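Endoglucanase (Komagataeibacter sucrofermentans, PDB 6VC5) probably hydrolyses internal beta-1,4-glucosidic bonds in cellulose and related beta-glucans. Local coordinates at residues R246-Y251 against A278-T283; A255-V260 against G265-Y270. All blocks are in the same frame, centred on the assembly; numbering follows the deposited sequence. Where two conformers were deposited one is given.

Contact 1: R246-Y251 against A278-T283; sequences RFWNHY and AVASCT
W248 reaches from helix 238-251 to the last turn of helix 274-282 and makes all the close contacts between 246-251 and 278-283. Its five-membered ring lies against the methyl of A280, with CB 3.7 Å from the ring centroid and 16° off the normal, a CH-pi contact over one face. The nearest ring atom, CD2, is 3.5 Å from A280 CB. The chi1 of -49° sets CG anti to the carbonyl carbon, and this swings the indole off its own helix and across to the neighbouring one. At the pyrrole edge, NE1 faces two oxygens of T283. W248 NE1 lies 2.9 Å from T283 O, which sits near the ring plane, and 3.0 Å from T283 OG1; both hydrogen bonds are weak and bent, the N-H being shared between them. T283 OG1 is itself fixed, donating to V279 O at 2.9 Å from above the carbonyl plane, while C282 N approaches the same oxygen from the opposite face. The buried indole N-H thus meets T283, just past helix 274-282, through weak bonds. Packing is looser toward V279, whose CG1 is 4.4 Å from W248 CZ2; V279 also packs on P227 and L228 of helix 225-232 and on L305 of helix 300-313. The outer side of helix 238-251 differs: R246 and H250 are exposed, R246 pairing with D243. N249, though exposed, holds the backbone of G284 and A286 just past 278-283. Such packing of neighbouring helices through a tryptophan fits the (alpha/alpha)6 barrel expected of family 8 enzymes.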
# COMPACT_ATOMS: atom_id res chain seq x y z
N ARG A 246 13.27 -15.65 9.33
CA ARG A 246 14.15 -15.62 10.49
C ARG A 246 13.74 -14.52 11.45
O ARG A 246 13.80 -14.69 12.68
CB ARG A 246 15.59 -15.40 10.04
CG ARG A 246 16.49 -16.58 10.31
CD ARG A 246 17.92 -16.29 9.92
NE ARG A 246 18.03 -15.84 8.53
CZ ARG A 246 17.87 -16.62 7.47
NH1 ARG A 246 18.00 -16.13 6.25
NH2 ARG A 246 17.58 -17.91 7.63
N PHE A 247 13.32 -13.38 10.91
CA PHE A 247 12.87 -12.26 11.72
C PHE A 247 11.59 -12.59 12.49
O PHE A 247 11.53 -12.44 13.71
CB PHE A 247 12.70 -11.03 10.82
CG PHE A 247 12.13 -9.83 11.52
CD1 PHE A 247 12.87 -9.17 12.49
CD2 PHE A 247 10.87 -9.36 11.20
CE1 PHE A 247 12.36 -8.06 13.14
CE2 PHE A 247 10.35 -8.25 11.85
CZ PHE A 247 11.09 -7.61 12.82
N TRP A 248 10.55 -13.05 11.78
CA TRP A 248 9.29 -13.34 12.47
C TRP A 248 9.50 -14.38 13.56
O TRP A 248 8.94 -14.27 14.66
CB TRP A 248 8.23 -13.89 11.53
CG TRP A 248 7.97 -13.19 10.24
CD1 TRP A 248 7.89 -13.78 9.01
CD2 TRP A 248 7.64 -11.81 10.04
NE1 TRP A 248 7.58 -12.85 8.06
CE2 TRP A 248 7.42 -11.63 8.66
CE3 TRP A 248 7.54 -10.70 10.88
CZ2 TRP A 248 7.10 -10.39 8.09
CZ3 TRP A 248 7.22 -9.46 10.32
CH2 TRP A 248 7.01 -9.32 8.94
N ASN A 249 10.25 -15.44 13.26
CA ASN A 249 10.39 -16.55 14.19
C ASN A 249 11.30 -16.23 15.37
O ASN A 249 11.17 -16.88 16.42
CB ASN A 249 10.84 -17.79 13.43
CG ASN A 249 9.73 -18.37 12.59
OD1 ASN A 249 8.66 -18.70 13.12
ND2 ASN A 249 9.95 -18.50 11.29
N HIS A 250 12.19 -15.24 15.25
CA HIS A 250 12.98 -14.82 16.40
C HIS A 250 12.10 -14.24 17.50
O HIS A 250 12.35 -14.47 18.69
CB HIS A 250 14.02 -13.78 16.01
CG HIS A 250 14.87 -13.33 17.15
ND1 HIS A 250 15.90 -14.09 17.66
CD2 HIS A 250 14.85 -12.19 17.88
CE1 HIS A 250 16.48 -13.43 18.66
NE2 HIS A 250 15.85 -12.28 18.82
N TYR A 251 11.10 -13.45 17.11
CA TYR A 251 10.23 -12.81 18.08
C TYR A 251 9.01 -13.65 18.43
O TYR A 251 8.57 -13.64 19.59
CB TYR A 251 9.83 -11.41 17.59
CG TYR A 251 10.98 -10.44 17.72
CD1 TYR A 251 11.40 -10.02 18.97
CD2 TYR A 251 11.66 -9.98 16.59
CE1 TYR A 251 12.45 -9.15 19.11
CE2 TYR A 251 12.73 -9.10 16.73
CZ TYR A 251 13.11 -8.69 17.99
OH TYR A 251 14.17 -7.82 18.14
N ALA A 278 -0.96 -11.12 10.60
CA ALA A 278 -1.52 -11.54 9.32
C ALA A 278 -0.45 -11.55 8.23
O ALA A 278 -0.33 -12.52 7.47
CB ALA A 278 -2.67 -10.62 8.94
N VAL A 279 0.35 -10.48 8.14
CA VAL A 279 1.44 -10.44 7.16
C VAL A 279 2.46 -11.55 7.42
O VAL A 279 2.89 -12.24 6.49
CB VAL A 279 2.10 -9.05 7.18
CG1 VAL A 279 3.32 -9.04 6.26
CG2 VAL A 279 1.10 -7.97 6.74
N ALA A 280 2.89 -11.72 8.67
CA ALA A 280 3.89 -12.73 9.00
C ALA A 280 3.41 -14.13 8.67
O ALA A 280 4.19 -14.95 8.18
CB ALA A 280 4.24 -12.65 10.49
N SER A 281 2.13 -14.40 8.88
CA SER A 281 1.58 -15.71 8.57
C SER A 281 1.63 -16.00 7.07
O SER A 281 1.65 -17.16 6.67
CB SER A 281 0.14 -15.77 9.10
OG SER A 281 0.11 -15.57 10.52
N CYS A 282 1.66 -14.96 6.22
CA CYS A 282 1.72 -15.17 4.79
C CYS A 282 3.17 -15.27 4.29
O CYS A 282 3.40 -15.60 3.12
CB CYS A 282 1.03 -14.00 4.09
SG CYS A 282 -0.77 -13.89 4.36
N THR A 283 4.15 -14.96 5.14
CA THR A 283 5.55 -14.80 4.72
C THR A 283 6.52 -15.47 5.68
O THR A 283 7.58 -14.93 6.00
CB THR A 283 5.90 -13.32 4.53
OG1 THR A 283 5.65 -12.61 5.75
CG2 THR A 283 5.09 -12.69 3.40

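Contact 2: A255-V260 against G265-Y270; sequences ALPGWV and GARSPY
An irregular antiparallel hairpin in the long connection between helices 238-251 and 274-282 brings 255-260 alongside 265-270. Its single beta bridge joins V260 to R267 as a non-hydrogen-bonded pair, flanked by the bond from S268 N to W259 O at 2.9 Å. V260 CA and R267 CA also make CA-H...O contacts, with A266 O and W259 O respectively. Within that W259-S268 pair, S268 OG takes the place the S268 carbonyl would have in a regular hydrogen-bonded pair: it accepts from W259 N at 3.3 Å and, weakly, from G258 N, and donates to Y270 O at 2.7 Å. A chi1 of 58° turns OG to these amides, while CB rests over the face of the W259 indole, 3.4 Å from the five-membered ring centroid and 11° off its normal. The Y270 ring stands nearly upright to the indole, planes at 84°, and its OH lies at the indole edge, 3.1 Å from W259 NE1. R218 adds a cation-pi contact to W259. A leucine in place of W259 would probably leave S268 CB and the Y270 ring without their flat neighbour and R218 without its pi partner. The guanidinium of R267 lies with one face against P257 CB. Its NH2 donates to A255 O at 2.8 Å, its NE runs almost straight to S268 O at 2.8 Å, and NH1 reaches Y270 O from the face opposite S268 OG, with N271 OD1 as a further acceptor. The arginine charge is thus met here by carbonyl dipoles of both segments, which probably offset it, and, in a region with little regular secondary structure, side-chain-to-backbone bonds fix the course of the chain.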
# COMPACT_ATOMS: atom_id res chain seq x y z
N ALA A 255 4.85 -11.91 20.15
CA ALA A 255 5.67 -10.76 20.52
C ALA A 255 6.28 -10.06 19.31
O ALA A 255 7.40 -9.55 19.40
CB ALA A 255 6.75 -11.18 21.53
N LEU A 256 5.59 -10.04 18.18
CA LEU A 256 6.14 -9.31 17.04
C LEU A 256 6.24 -7.84 17.40
O LEU A 256 5.31 -7.28 18.00
CB LEU A 256 5.25 -9.48 15.80
CG LEU A 256 5.08 -10.90 15.24
CD1 LEU A 256 4.12 -10.89 14.04
CD2 LEU A 256 6.42 -11.52 14.85
N PRO A 257 7.33 -7.18 17.09
CA PRO A 257 7.49 -5.77 17.45
C PRO A 257 6.69 -4.85 16.52
O PRO A 257 6.55 -5.14 15.39
CB PRO A 257 8.98 -5.53 17.25
CG PRO A 257 9.41 -6.55 16.26
CD PRO A 257 8.55 -7.76 16.52
N GLY A 258 6.20 -3.76 17.05
CA GLY A 258 5.58 -2.74 16.21
C GLY A 258 6.60 -2.00 15.35
O GLY A 258 6.29 -1.60 14.22
N TRP A 259 7.80 -1.81 15.88
CA TRP A 259 8.88 -1.25 15.07
C TRP A 259 10.21 -1.84 15.52
O TRP A 259 10.37 -2.25 16.67
CB TRP A 259 8.93 0.29 15.09
CG TRP A 259 9.00 0.99 16.43
CD1 TRP A 259 7.97 1.61 17.07
CD2 TRP A 259 10.15 1.20 17.25
NE1 TRP A 259 8.40 2.17 18.24
CE2 TRP A 259 9.74 1.93 18.38
CE3 TRP A 259 11.50 0.82 17.15
CZ2 TRP A 259 10.62 2.30 19.40
CZ3 TRP A 259 12.38 1.20 18.17
CH2 TRP A 259 11.92 1.92 19.28
N VAL A 260 11.15 -1.86 14.58
CA VAL A 260 12.55 -2.21 14.85
C VAL A 260 13.44 -1.13 14.25
O VAL A 260 13.30 -0.80 13.07
CB VAL A 260 12.93 -3.58 14.27
CG1 VAL A 260 14.40 -3.88 14.54
CG2 VAL A 260 12.04 -4.66 14.84
N GLY A 265 19.06 -2.12 16.19
CA GLY A 265 18.33 -3.30 16.57
C GLY A 265 17.31 -3.12 17.68
O GLY A 265 16.64 -4.11 18.03
N ALA A 266 17.17 -1.92 18.24
CA ALA A 266 16.17 -1.72 19.30
C ALA A 266 14.76 -1.99 18.75
O ALA A 266 14.47 -1.73 17.58
CB ALA A 266 16.26 -0.30 19.86
N ARG A 267 13.91 -2.55 19.59
CA ARG A 267 12.52 -2.76 19.20
C ARG A 267 11.60 -1.92 20.06
O ARG A 267 11.95 -1.51 21.18
CB ARG A 267 12.12 -4.24 19.31
CG ARG A 267 12.28 -4.83 20.71
CD ARG A 267 11.42 -6.08 20.89
NE ARG A 267 10.01 -5.72 21.00
CZ ARG A 267 9.00 -6.57 20.88
NH1 ARG A 267 7.75 -6.13 20.97
NH2 ARG A 267 9.22 -7.86 20.66
N SER A 268 10.40 -1.69 19.55
CA SER A 268 9.37 -1.03 20.34
C SER A 268 9.12 -1.84 21.61
O SER A 268 9.15 -3.08 21.59
CB SER A 268 8.07 -0.93 19.55
OG SER A 268 7.59 -2.20 19.13
N PRO A 269 8.87 -1.19 22.74
CA PRO A 269 8.53 -1.97 23.95
C PRO A 269 7.22 -2.71 23.79
O PRO A 269 7.07 -3.82 24.33
CB PRO A 269 8.46 -0.91 25.05
CG PRO A 269 8.29 0.40 24.35
CD PRO A 269 8.94 0.26 22.99
N TYR A 270 6.27 -2.14 23.05
CA TYR A 270 4.99 -2.77 22.82
C TYR A 270 5.07 -3.69 21.61
O TYR A 270 6.01 -3.62 20.81
CB TYR A 270 3.93 -1.71 22.54
CG TYR A 270 4.33 -0.63 21.55
CD1 TYR A 270 4.12 -0.80 20.19
CD2 TYR A 270 4.88 0.57 22.00
CE1 TYR A 270 4.46 0.21 19.29
CE2 TYR A 270 5.23 1.58 21.12
CZ TYR A 270 5.02 1.39 19.76
OH TYR A 270 5.37 2.41 18.90

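From the N terminus, the chain first enters contact 1 at the end of helix 238-251, then passes through both halves of contact 2 before helix 274-282 brings it back to 278-283. The short loop shut by 255-260 and 265-270 therefore lies wholly within the longer one shut by contact 1, and the two do not cross. Their centres are 13 Å apart, and they meet directly: Y251 packs against R267 and P257, F247 against V260, and the W248 carbonyl oxygen against L256. Contact 1 ties two helices together, while contact 2 folds their connection over the end of the first and, through V260 and F219, joins it to strand 218-219.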